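Local coordinates for protein putative secreted glycosylhydrolase (PDB 3IMM) that probably acts as a secreted hydrolase on sugar substrates, as a member of the 3-keto-disaccharide hydrolase family, and binds a sodium ion in the crystal, at residues N17-P22 against W41-Y46; N48-L53 against H124-C129; V65-T70 against G178-Q183. One frame throughout, in Å; residues are numbered along the deposited sequence.

Interaction 1. Residues N17-P22 against W41-Y46; sequences NANYNP and WTKDEY
Asn19 and Trp41 form an antiparallel hydrogen-bonded pair: Asn19 N donates to Trp41 O at 2.8 Å, and Trp41 N returns the bond to Asn19 O at 2.9 Å. A third, longer bond runs from Lys43 N to Asn17 O (3.2 Å). A water that donates to Asn17 O sits beside it, with weak links to Asp44 N and OD2. In the Asn19 conformer described, one of two modelled, two further waters donate to OD1; one also reaches Thr42 O and the other Lys43 O, bridging the exposed side of the contact. The Lys43 chain crosses this amide at about a right angle, its CG 3.7 Å from Asn19 ND2. With CG anti to its own carbonyl carbon (chi1 -74°) and the rest extended, the lysine runs past Asn17 O to bring CE within 3.6 Å of Ala18 O, while NZ bonds to Glu16 O. The side chains of Ala18 and Thr42 diverge, although Ala18 CB still touches Trp41 O at 3.4 Å. Ala18 packs on Phe11 and Ile40. Strand 18-19 is the outermost of its sheet within this chain, paired with strand 40-42, whose Thr42 bonds onward to Ile180 of strand 179-182; Trp41 lies against Val66 and Cys69 of strand 62-69 and meets Trp75 edge-to-face.

Interaction 2. Residues N48-L53 against H124-C129; sequences NFELDL and HMRIKC
Phe49, Leu51 and Leu53 face Cys129, Ile127 and Met125 as antiparallel hydrogen-bonded pairs, the strand directions 167° apart. Side chains then alternate between a polar and an apolar face. On the polar one, Arg126 grips Asp52 side-on: NE bonds to OD1 on its syn lone pair (2.6 Å, 175° at the hydrogen), and NH2 reaches OD2 at 3.2 Å, the two groups nearly coplanar. A bend at chi3 (-65°) brings the guanidinium edge round to the carboxylate. His124 NE2 adds a weak bond to Asp52 OD2 at 2.8 Å, the oxygen lying at the imidazole edge. Glu50 lies alongside Arg126 and Lys128, its OE1 4.0 Å from Arg126 NE and equally far from Lys128 NZ, near enough for charge attraction only; OE2 is salt-bridged to Arg199. A leucine in place of Arg126 would probably cost the buried Asp52 carboxylate both guanidinium bonds and its balancing charge, and take one nearby positive charge from Glu50. On the apolar face Cys129 CB sits over the Phe49 ring, 3.8 Å from its centroid, with SG oblique to the same ring. Leu51 CD2 and Ile127 CD1 lie 4.2 Å apart, and this layer packs on Val65 of strand 62-69. Asn48 and Phe49 both face Cys129, a G1 beta bulge. Such a sheet, with one face turned inward onto a second sheet, fits the concanavalin-like beta sandwich of this clan.

Interaction 3. Residues V65-T70 against G178-Q183; sequences VVVYCT and GFIGLQ
Val66 and Gly181 pair at the regular end of two antiparallel strands of the sandwich, before a beta bulge at Val67 and Tyr68 shifts the register by one. Val66 N donates almost straight to Gly181 O (2.8 Å, 175° at the hydrogen), and Gly181 N answers to Val66 O. This half is tightly packed. Val65 and Leu182 lie side by side, Val65 CG2 3.8 Å from Leu182 CD2, on the face turned to Leu51, Leu53 and Ile127. Ile180 CG2 reaches over to Val66 O at 3.5 Å. Beyond the bulge Cys69 and Phe179 resume the pairing, and Gly178 is pressed so close that a CB on it would fall 2.3 Å from Cys69 O, a clash. Tyr68, with left-handed backbone angles, points away from the other segment; its side chain packs on Cys129 and its OH is hydrogen-bonded to Gly131 O. Across the gap in the pairing a water accepts from Tyr68 N and donates to Gly178 O. The looser parts are Thr70, exposed at one end, and partly exposed Gln183 at the other, which has two modelled conformers; in the one described, NE2 bonds to Glu81, a sodium ligand, making it probably a second-shell residue of that site, and approaches Val66 CG2 at 3.7 Å. In the close Cys69 pair, Phe179 is partly exposed, and its chi1 of -56° brings the ring obliquely against Cys69 O. Cys69 O accepts the hydrogen bond from Phe179 N in the carbonyl plane, on a lone pair, while Phe179 CD2 stands 3.2 Å from it.

How the interactions relate
Interactions 1 and 3 belong to one antiparallel sheet, their centres about 10 Å apart: strand 40-42 joins strand 179-182 directly, through Thr42 N to Ile180 O and, further along, Tyr46 N to Gly178 O. Interaction 2 lies in the other sheet, its centre about 12 Å from interaction 3 and about 17 Å from interaction 1. Along the chain interaction 1 closes before the others open, whereas the segments of 2 and 3 alternate, 48-53, 65-70, 124-129, 178-183, so the chain passes back and forth between sheets. Leu51 on Val65 and Phe49 on Ile180 then join the sheets into the sandwich core, with the sodium site beside interaction 3.

Interaction 1. Residues N17-P22 against W41-Y46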
loop_
_atom_site.group_PDB
_atom_site.type_symbol
_atom_site.label_atom_id
_atom_site.label_comp_id
_atom_site.label_asym_id
_atom_site.label_seq_id
_atom_site.Cartn_x
_atom_site.Cartn_y
_atom_site.Cartn_z
ATOM N N ASN A 17 3.587 -13.076 -13.598
ATOM C CA ASN A 17 2.177 -12.857 -13.259
ATOM C C ASN A 17 1.811 -11.409 -12.972
ATOM O O ASN A 17 0.759 -11.156 -12.384
ATOM C CB ASN A 17 1.767 -13.734 -12.070
ATOM C CG ASN A 17 1.976 -15.191 -12.353
ATOM O OD1 ASN A 17 1.881 -15.603 -13.500
ATOM N ND2 ASN A 17 2.274 -15.981 -11.329
ATOM N N ALA A 18 2.622 -10.471 -13.481
ATOM C CA ALA A 18 2.370 -9.056 -13.328
ATOM C C ALA A 18 2.164 -8.323 -14.649
ATOM O O ALA A 18 2.711 -8.720 -15.691
ATOM C CB ALA A 18 3.519 -8.388 -12.562
ATOM N N ASN A 19 1.334 -7.277 -14.623
ATOM C CA ASN A 19 1.262 -6.333 -15.734
ATOM C C ASN A 19 2.097 -5.129 -15.335
ATOM O O ASN A 19 1.860 -4.477 -14.302
ATOM C CB ASN A 19 -0.169 -5.886 -16.072
ATOM C CG ASN A 19 -1.029 -6.996 -16.682
ATOM O OD1 ASN A 19 -2.174 -7.211 -16.253
ATOM N ND2 ASN A 19 -0.502 -7.678 -17.686
ATOM N N TYR A 20 3.094 -4.865 -16.158
ATOM C CA TYR A 20 4.050 -3.792 -15.951
ATOM C C TYR A 20 4.862 -3.545 -17.233
ATOM O O TYR A 20 4.966 -4.396 -18.131
ATOM C CB TYR A 20 5.029 -4.153 -14.842
ATOM C CG TYR A 20 5.897 -5.306 -15.218
ATOM C CD1 TYR A 20 5.394 -6.601 -15.235
ATOM C CD2 TYR A 20 7.211 -5.102 -15.640
ATOM C CE1 TYR A 20 6.188 -7.653 -15.635
ATOM C CE2 TYR A 20 8.022 -6.156 -16.017
ATOM C CZ TYR A 20 7.505 -7.426 -16.030
ATOM O OH TYR A 20 8.315 -8.476 -16.416
ATOM N N ASN A 21 5.485 -2.384 -17.257
ATOM C CA ASN A 21 6.474 -2.040 -18.238
ATOM C C ASN A 21 7.874 -2.436 -17.736
ATOM O O ASN A 21 8.326 -1.904 -16.717
ATOM C CB ASN A 21 6.419 -0.530 -18.457
ATOM C CG ASN A 21 7.372 -0.077 -19.539
ATOM O OD1 ASN A 21 8.244 -0.838 -19.964
ATOM N ND2 ASN A 21 7.219 1.161 -19.983
ATOM N N PRO A 22 8.585 -3.324 -18.457
ATOM C CA PRO A 22 9.912 -3.715 -17.967
ATOM C C PRO A 22 10.985 -2.623 -17.994
ATOM O O PRO A 22 12.076 -2.846 -17.461
ATOM C CB PRO A 22 10.330 -4.860 -18.900
ATOM C CG PRO A 22 9.080 -5.213 -19.706
ATOM C CD PRO A 22 8.229 -3.995 -19.720
ATOM N N TRP A 41 1.048 -4.196 -11.484
ATOM C CA TRP A 41 -0.197 -4.785 -11.040
ATOM C C TRP A 41 -0.154 -6.265 -11.169
ATOM O O TRP A 41 0.553 -6.806 -12.025
ATOM C CB TRP A 41 -1.402 -4.267 -11.841
ATOM C CG TRP A 41 -1.548 -2.769 -11.808
ATOM C CD1 TRP A 41 -1.157 -1.898 -12.767
ATOM C CD2 TRP A 41 -2.112 -1.985 -10.752
ATOM N NE1 TRP A 41 -1.427 -0.607 -12.371
ATOM C CE2 TRP A 41 -2.016 -0.636 -11.138
ATOM C CE3 TRP A 41 -2.726 -2.298 -9.537
ATOM C CZ2 TRP A 41 -2.491 0.407 -10.343
ATOM C CZ3 TRP A 41 -3.183 -1.282 -8.747
ATOM C CH2 TRP A 41 -3.053 0.068 -9.149
ATOM N N THR A 42 -0.956 -6.920 -10.332
ATOM C CA THR A 42 -1.262 -8.306 -10.545
ATOM C C THR A 42 -2.087 -8.428 -11.828
ATOM O O THR A 42 -2.792 -7.494 -12.217
ATOM C CB THR A 42 -2.016 -8.915 -9.336
ATOM O OG1 THR A 42 -3.187 -8.151 -9.077
ATOM C CG2 THR A 42 -1.135 -8.935 -8.088
ATOM N N LYS A 43 -1.974 -9.573 -12.502
ATOM C CA LYS A 43 -2.782 -9.841 -13.673
ATOM C C LYS A 43 -4.180 -10.328 -13.257
ATOM O O LYS A 43 -5.136 -10.256 -14.047
ATOM C CB LYS A 43 -2.118 -10.910 -14.553
ATOM C CG LYS A 43 -0.907 -10.451 -15.340
ATOM C CD LYS A 43 -0.454 -11.613 -16.260
ATOM C CE LYS A 43 0.630 -11.179 -17.202
ATOM N NZ LYS A 43 1.193 -12.361 -17.812
ATOM N N ASP A 44 -4.280 -10.802 -12.015
ATOM C CA ASP A 44 -5.505 -11.380 -11.451
ATOM C C ASP A 44 -6.051 -10.558 -10.268
ATOM O O ASP A 44 -5.326 -9.799 -9.644
ATOM C CB ASP A 44 -5.220 -12.808 -10.952
ATOM C CG ASP A 44 -4.717 -13.725 -12.037
ATOM O OD1 ASP A 44 -5.164 -13.595 -13.199
ATOM O OD2 ASP A 44 -3.876 -14.593 -11.709
ATOM N N GLU A 45 -7.335 -10.733 -9.972
ATOM C CA GLU A 45 -7.986 -10.056 -8.851
ATOM C C GLU A 45 -7.982 -10.947 -7.628
ATOM O O GLU A 45 -7.983 -12.177 -7.732
ATOM C CB GLU A 45 -9.415 -9.656 -9.202
ATOM C CG GLU A 45 -9.492 -8.698 -10.401
ATOM C CD GLU A 45 -10.884 -8.188 -10.671
ATOM O OE1 GLU A 45 -11.508 -7.648 -9.756
ATOM O OE2 GLU A 45 -11.358 -8.314 -11.807
ATOM N N TYR A 46 -7.917 -10.300 -6.473
ATOM C CA TYR A 46 -7.853 -10.958 -5.184
ATOM C C TYR A 46 -8.853 -10.352 -4.199
ATOM O O TYR A 46 -9.080 -9.146 -4.182
ATOM C CB TYR A 46 -6.471 -10.784 -4.599
ATOM C CG TYR A 46 -5.435 -11.554 -5.321
ATOM C CD1 TYR A 46 -5.169 -12.876 -4.973
ATOM C CD2 TYR A 46 -4.721 -10.989 -6.375
ATOM C CE1 TYR A 46 -4.228 -13.607 -5.628
ATOM C CE2 TYR A 46 -3.747 -11.722 -7.033
ATOM C CZ TYR A 46 -3.504 -13.032 -6.661
ATOM O OH TYR A 46 -2.547 -13.788 -7.343
HETATM O O HOH W 1 -1.829 -12.286 -10.833
HETATM O O HOH W 2 -3.536 -6.005 -14.359
HETATM O O HOH W 3 -4.449 -8.831 -16.666
#

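Interaction 2. Residues N48-L53 against H124-C129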
loop_
_atom_site.group_PDB
_atom_site.type_symbol
_atom_site.label_atom_id
_atom_site.label_comp_id
_atom_site.label_asym_id
_atom_site.label_seq_id
_atom_site.Cartn_x
_atom_site.Cartn_y
_atom_site.Cartn_z
ATOM N N ASN A 48 -10.123 -11.481 0.136
ATOM C CA ASN A 48 -10.021 -12.450 1.259
ATOM C C ASN A 48 -8.649 -13.103 1.297
ATOM O O ASN A 48 -8.489 -14.320 1.181
ATOM C CB ASN A 48 -11.143 -13.498 1.170
ATOM C CG ASN A 48 -12.498 -12.869 1.332
ATOM O OD1 ASN A 48 -12.678 -11.997 2.200
ATOM N ND2 ASN A 48 -13.455 -13.275 0.499
ATOM N N PHE A 49 -7.664 -12.236 1.454
ATOM C CA PHE A 49 -6.283 -12.595 1.364
ATOM C C PHE A 49 -5.441 -11.872 2.420
ATOM O O PHE A 49 -5.892 -10.941 3.043
ATOM C CB PHE A 49 -5.781 -12.259 -0.042
ATOM C CG PHE A 49 -5.750 -10.804 -0.360
ATOM C CD1 PHE A 49 -4.675 -10.002 0.039
ATOM C CD2 PHE A 49 -6.767 -10.226 -1.109
ATOM C CE1 PHE A 49 -4.637 -8.637 -0.291
ATOM C CE2 PHE A 49 -6.746 -8.871 -1.413
ATOM C CZ PHE A 49 -5.681 -8.080 -1.010
ATOM N N GLU A 50 -4.239 -12.392 2.638
ATOM C CA GLU A 50 -3.200 -11.677 3.325
ATOM C C GLU A 50 -1.975 -11.556 2.431
ATOM O O GLU A 50 -1.526 -12.556 1.774
ATOM C CB GLU A 50 -2.859 -12.294 4.685
ATOM C CG GLU A 50 -2.501 -13.700 4.701
ATOM C CD GLU A 50 -2.371 -14.243 6.124
ATOM O OE1 GLU A 50 -2.338 -13.456 7.080
ATOM O OE2 GLU A 50 -2.321 -15.460 6.274
ATOM N N LEU A 51 -1.474 -10.320 2.374
ATOM C CA LEU A 51 -0.351 -9.946 1.546
ATOM C C LEU A 51 0.796 -9.636 2.497
ATOM O O LEU A 51 0.631 -8.872 3.437
ATOM C CB LEU A 51 -0.751 -8.738 0.684
ATOM C CG LEU A 51 0.289 -8.023 -0.190
ATOM C CD1 LEU A 51 0.718 -8.914 -1.353
ATOM C CD2 LEU A 51 -0.248 -6.680 -0.703
ATOM N N ASP A 52 1.942 -10.270 2.261
ATOM C CA ASP A 52 3.197 -10.009 2.970
ATOM C C ASP A 52 4.194 -9.400 2.007
ATOM O O ASP A 52 4.275 -9.799 0.814
ATOM C CB ASP A 52 3.816 -11.319 3.450
ATOM C CG ASP A 52 3.558 -11.600 4.878
ATOM O OD1 ASP A 52 2.496 -11.253 5.374
ATOM O OD2 ASP A 52 4.436 -12.181 5.495
ATOM N N LEU A 53 4.981 -8.465 2.526
ATOM C CA LEU A 53 6.063 -7.888 1.754
ATOM C C LEU A 53 7.094 -7.269 2.676
ATOM O O LEU A 53 6.768 -6.805 3.764
ATOM C CB LEU A 53 5.531 -6.822 0.810
ATOM C CG LEU A 53 4.848 -5.569 1.391
ATOM C CD1 LEU A 53 5.096 -4.369 0.505
ATOM C CD2 LEU A 53 3.339 -5.764 1.612
ATOM N N HIS A 124 9.092 -5.208 7.413
ATOM C CA HIS A 124 8.135 -6.225 6.999
ATOM C C HIS A 124 6.724 -5.722 7.291
ATOM O O HIS A 124 6.485 -5.074 8.310
ATOM C CB HIS A 124 8.403 -7.582 7.683
ATOM C CG HIS A 124 7.428 -8.623 7.280
ATOM N ND1 HIS A 124 6.307 -8.914 8.028
ATOM C CD2 HIS A 124 7.332 -9.356 6.152
ATOM C CE1 HIS A 124 5.601 -9.834 7.399
ATOM N NE2 HIS A 124 6.203 -10.127 6.266
HETATM N N MSE A 125 5.815 -5.973 6.350
HETATM C CA MSE A 125 4.428 -5.569 6.475
HETATM C C MSE A 125 3.542 -6.716 5.998
HETATM O O MSE A 125 3.804 -7.334 4.974
HETATM C CB MSE A 125 4.147 -4.303 5.661
HETATM C CG MSE A 125 2.686 -3.937 5.567
HETATM SE SE MSE A 125 2.429 -2.312 4.493
HETATM C CE MSE A 125 2.960 -1.136 5.854
ATOM N N ARG A 126 2.520 -6.990 6.786
ATOM C CA ARG A 126 1.432 -7.913 6.438
ATOM C C ARG A 126 0.097 -7.137 6.375
ATOM O O ARG A 126 -0.241 -6.366 7.291
ATOM C CB ARG A 126 1.340 -9.037 7.462
ATOM C CG ARG A 126 0.134 -9.958 7.238
ATOM C CD ARG A 126 0.251 -11.192 8.046
ATOM N NE ARG A 126 1.390 -12.011 7.615
ATOM C CZ ARG A 126 1.842 -13.087 8.267
ATOM N NH1 ARG A 126 1.234 -13.552 9.345
ATOM N NH2 ARG A 126 2.907 -13.713 7.815
ATOM N N ILE A 127 -0.628 -7.309 5.284
ATOM C CA ILE A 127 -1.917 -6.636 5.084
ATOM C C ILE A 127 -2.951 -7.738 4.946
ATOM O O ILE A 127 -2.853 -8.550 4.056
ATOM C CB ILE A 127 -1.927 -5.730 3.850
ATOM C CG1 ILE A 127 -0.738 -4.771 3.882
ATOM C CG2 ILE A 127 -3.213 -4.935 3.761
ATOM C CD1 ILE A 127 -0.525 -4.054 2.542
ATOM N N LYS A 128 -3.903 -7.781 5.861
ATOM C CA LYS A 128 -4.976 -8.759 5.846
ATOM C C LYS A 128 -6.218 -8.058 5.327
ATOM O O LYS A 128 -6.692 -7.073 5.916
ATOM C CB LYS A 128 -5.237 -9.368 7.241
ATOM C CG LYS A 128 -3.998 -9.964 7.917
ATOM C CD LYS A 128 -4.315 -10.751 9.211
ATOM C CE LYS A 128 -4.416 -12.239 8.974
ATOM N NZ LYS A 128 -4.913 -13.003 10.143
ATOM N N CYS A 129 -6.727 -8.570 4.208
ATOM C CA CYS A 129 -7.839 -7.951 3.517
ATOM C C CYS A 129 -9.033 -8.895 3.496
ATOM O O CYS A 129 -9.153 -9.762 2.645
ATOM C CB CYS A 129 -7.415 -7.553 2.128
ATOM S SG CYS A 129 -6.193 -6.211 2.095
#

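Interaction 3. Residues V65-T70 against G178-Q183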
loop_
_atom_site.group_PDB
_atom_site.type_symbol
_atom_site.label_atom_id
_atom_site.label_comp_id
_atom_site.label_asym_id
_atom_site.label_seq_id
_atom_site.Cartn_x
_atom_site.Cartn_y
_atom_site.Cartn_z
ATOM N N VAL A 65 0.948 0.442 -1.068
ATOM C CA VAL A 65 0.469 -0.796 -1.626
ATOM C C VAL A 65 -1.000 -0.545 -1.948
ATOM O O VAL A 65 -1.752 -0.025 -1.096
ATOM C CB VAL A 65 0.642 -1.943 -0.620
ATOM C CG1 VAL A 65 0.165 -3.243 -1.226
ATOM C CG2 VAL A 65 2.152 -2.054 -0.179
ATOM N N VAL A 66 -1.415 -0.903 -3.159
ATOM C CA VAL A 66 -2.791 -0.683 -3.592
ATOM C C VAL A 66 -3.514 -2.012 -3.610
ATOM O O VAL A 66 -2.997 -2.974 -4.127
ATOM C CB VAL A 66 -2.835 0.019 -4.961
ATOM C CG1 VAL A 66 -4.256 0.261 -5.415
ATOM C CG2 VAL A 66 -2.081 1.364 -4.858
ATOM N N VAL A 67 -4.687 -2.070 -3.002
ATOM C CA VAL A 67 -5.511 -3.293 -2.992
ATOM C C VAL A 67 -6.898 -2.922 -3.494
ATOM O O VAL A 67 -7.260 -1.720 -3.604
ATOM C CB VAL A 67 -5.575 -3.976 -1.584
ATOM C CG1 VAL A 67 -4.156 -4.385 -1.117
ATOM C CG2 VAL A 67 -6.282 -3.067 -0.508
ATOM N N TYR A 68 -7.662 -3.944 -3.861
ATOM C CA TYR A 68 -9.051 -3.758 -4.233
ATOM C C TYR A 68 -9.193 -2.789 -5.403
ATOM O O TYR A 68 -10.142 -1.979 -5.449
ATOM C CB TYR A 68 -9.845 -3.213 -3.013
ATOM C CG TYR A 68 -9.964 -4.105 -1.807
ATOM C CD1 TYR A 68 -9.613 -5.442 -1.859
ATOM C CD2 TYR A 68 -10.541 -3.617 -0.610
ATOM C CE1 TYR A 68 -9.754 -6.253 -0.768
ATOM C CE2 TYR A 68 -10.717 -4.445 0.489
ATOM C CZ TYR A 68 -10.330 -5.759 0.398
ATOM O OH TYR A 68 -10.494 -6.616 1.452
ATOM N N CYS A 69 -8.257 -2.850 -6.341
ATOM C CA CYS A 69 -8.284 -1.951 -7.484
ATOM C C CYS A 69 -9.171 -2.505 -8.578
ATOM O O CYS A 69 -8.928 -3.572 -9.082
ATOM C CB CYS A 69 -6.882 -1.662 -8.026
ATOM S SG CYS A 69 -6.942 -0.582 -9.414
ATOM N N THR A 70 -10.210 -1.753 -8.937
ATOM C CA THR A 70 -11.195 -2.216 -9.905
ATOM C C THR A 70 -10.941 -1.581 -11.279
ATOM O O THR A 70 -11.624 -1.916 -12.242
ATOM C CB THR A 70 -12.640 -1.914 -9.423
ATOM O OG1 THR A 70 -12.793 -0.510 -9.202
ATOM C CG2 THR A 70 -12.967 -2.676 -8.113
ATOM N N GLY A 178 -10.213 -6.831 -6.148
ATOM C CA GLY A 178 -9.607 -6.221 -7.332
ATOM C C GLY A 178 -8.125 -6.509 -7.423
ATOM O O GLY A 178 -7.588 -7.370 -6.718
ATOM N N PHE A 179 -7.452 -5.754 -8.277
ATOM C CA PHE A 179 -6.040 -5.978 -8.524
ATOM C C PHE A 179 -5.234 -5.418 -7.344
ATOM O O PHE A 179 -5.723 -4.548 -6.624
ATOM C CB PHE A 179 -5.609 -5.335 -9.837
ATOM C CG PHE A 179 -6.402 -5.802 -11.015
ATOM C CD1 PHE A 179 -6.057 -6.955 -11.674
ATOM C CD2 PHE A 179 -7.510 -5.099 -11.452
ATOM C CE1 PHE A 179 -6.781 -7.381 -12.747
ATOM C CE2 PHE A 179 -8.245 -5.526 -12.555
ATOM C CZ PHE A 179 -7.877 -6.669 -13.187
ATOM N N ILE A 180 -4.024 -5.968 -7.182
ATOM C CA ILE A 180 -3.044 -5.497 -6.249
ATOM C C ILE A 180 -1.900 -4.845 -7.033
ATOM O O ILE A 180 -1.486 -5.331 -8.093
ATOM C CB ILE A 180 -2.550 -6.651 -5.310
ATOM C CG1 ILE A 180 -3.719 -7.216 -4.506
ATOM C CG2 ILE A 180 -1.492 -6.155 -4.373
ATOM C CD1 ILE A 180 -3.420 -8.475 -3.664
ATOM N N GLY A 181 -1.438 -3.702 -6.558
ATOM C CA GLY A 181 -0.298 -3.053 -7.169
ATOM C C GLY A 181 0.631 -2.333 -6.208
ATOM O O GLY A 181 0.316 -2.122 -5.051
ATOM N N LEU A 182 1.805 -2.001 -6.728
ATOM C CA LEU A 182 2.770 -1.136 -6.070
ATOM C C LEU A 182 2.974 0.082 -6.948
ATOM O O LEU A 182 2.894 0.016 -8.177
ATOM C CB LEU A 182 4.101 -1.852 -5.871
ATOM C CG LEU A 182 4.080 -3.143 -5.068
ATOM C CD1 LEU A 182 5.435 -3.856 -5.155
ATOM C CD2 LEU A 182 3.666 -2.824 -3.596
ATOM N N GLN A 183 3.211 1.204 -6.293
ATOM C CA GLN A 183 3.415 2.459 -6.987
ATOM C C GLN A 183 4.876 2.671 -7.327
ATOM O O GLN A 183 5.767 2.191 -6.625
ATOM C CB GLN A 183 2.876 3.597 -6.146
ATOM C CG GLN A 183 1.388 3.478 -5.936
ATOM C CD GLN A 183 0.914 4.375 -4.854
ATOM O OE1 GLN A 183 0.987 5.597 -4.985
ATOM N NE2 GLN A 183 0.428 3.789 -3.764
HETATM O O HOH W 4 -7.327 -6.800 -4.065
#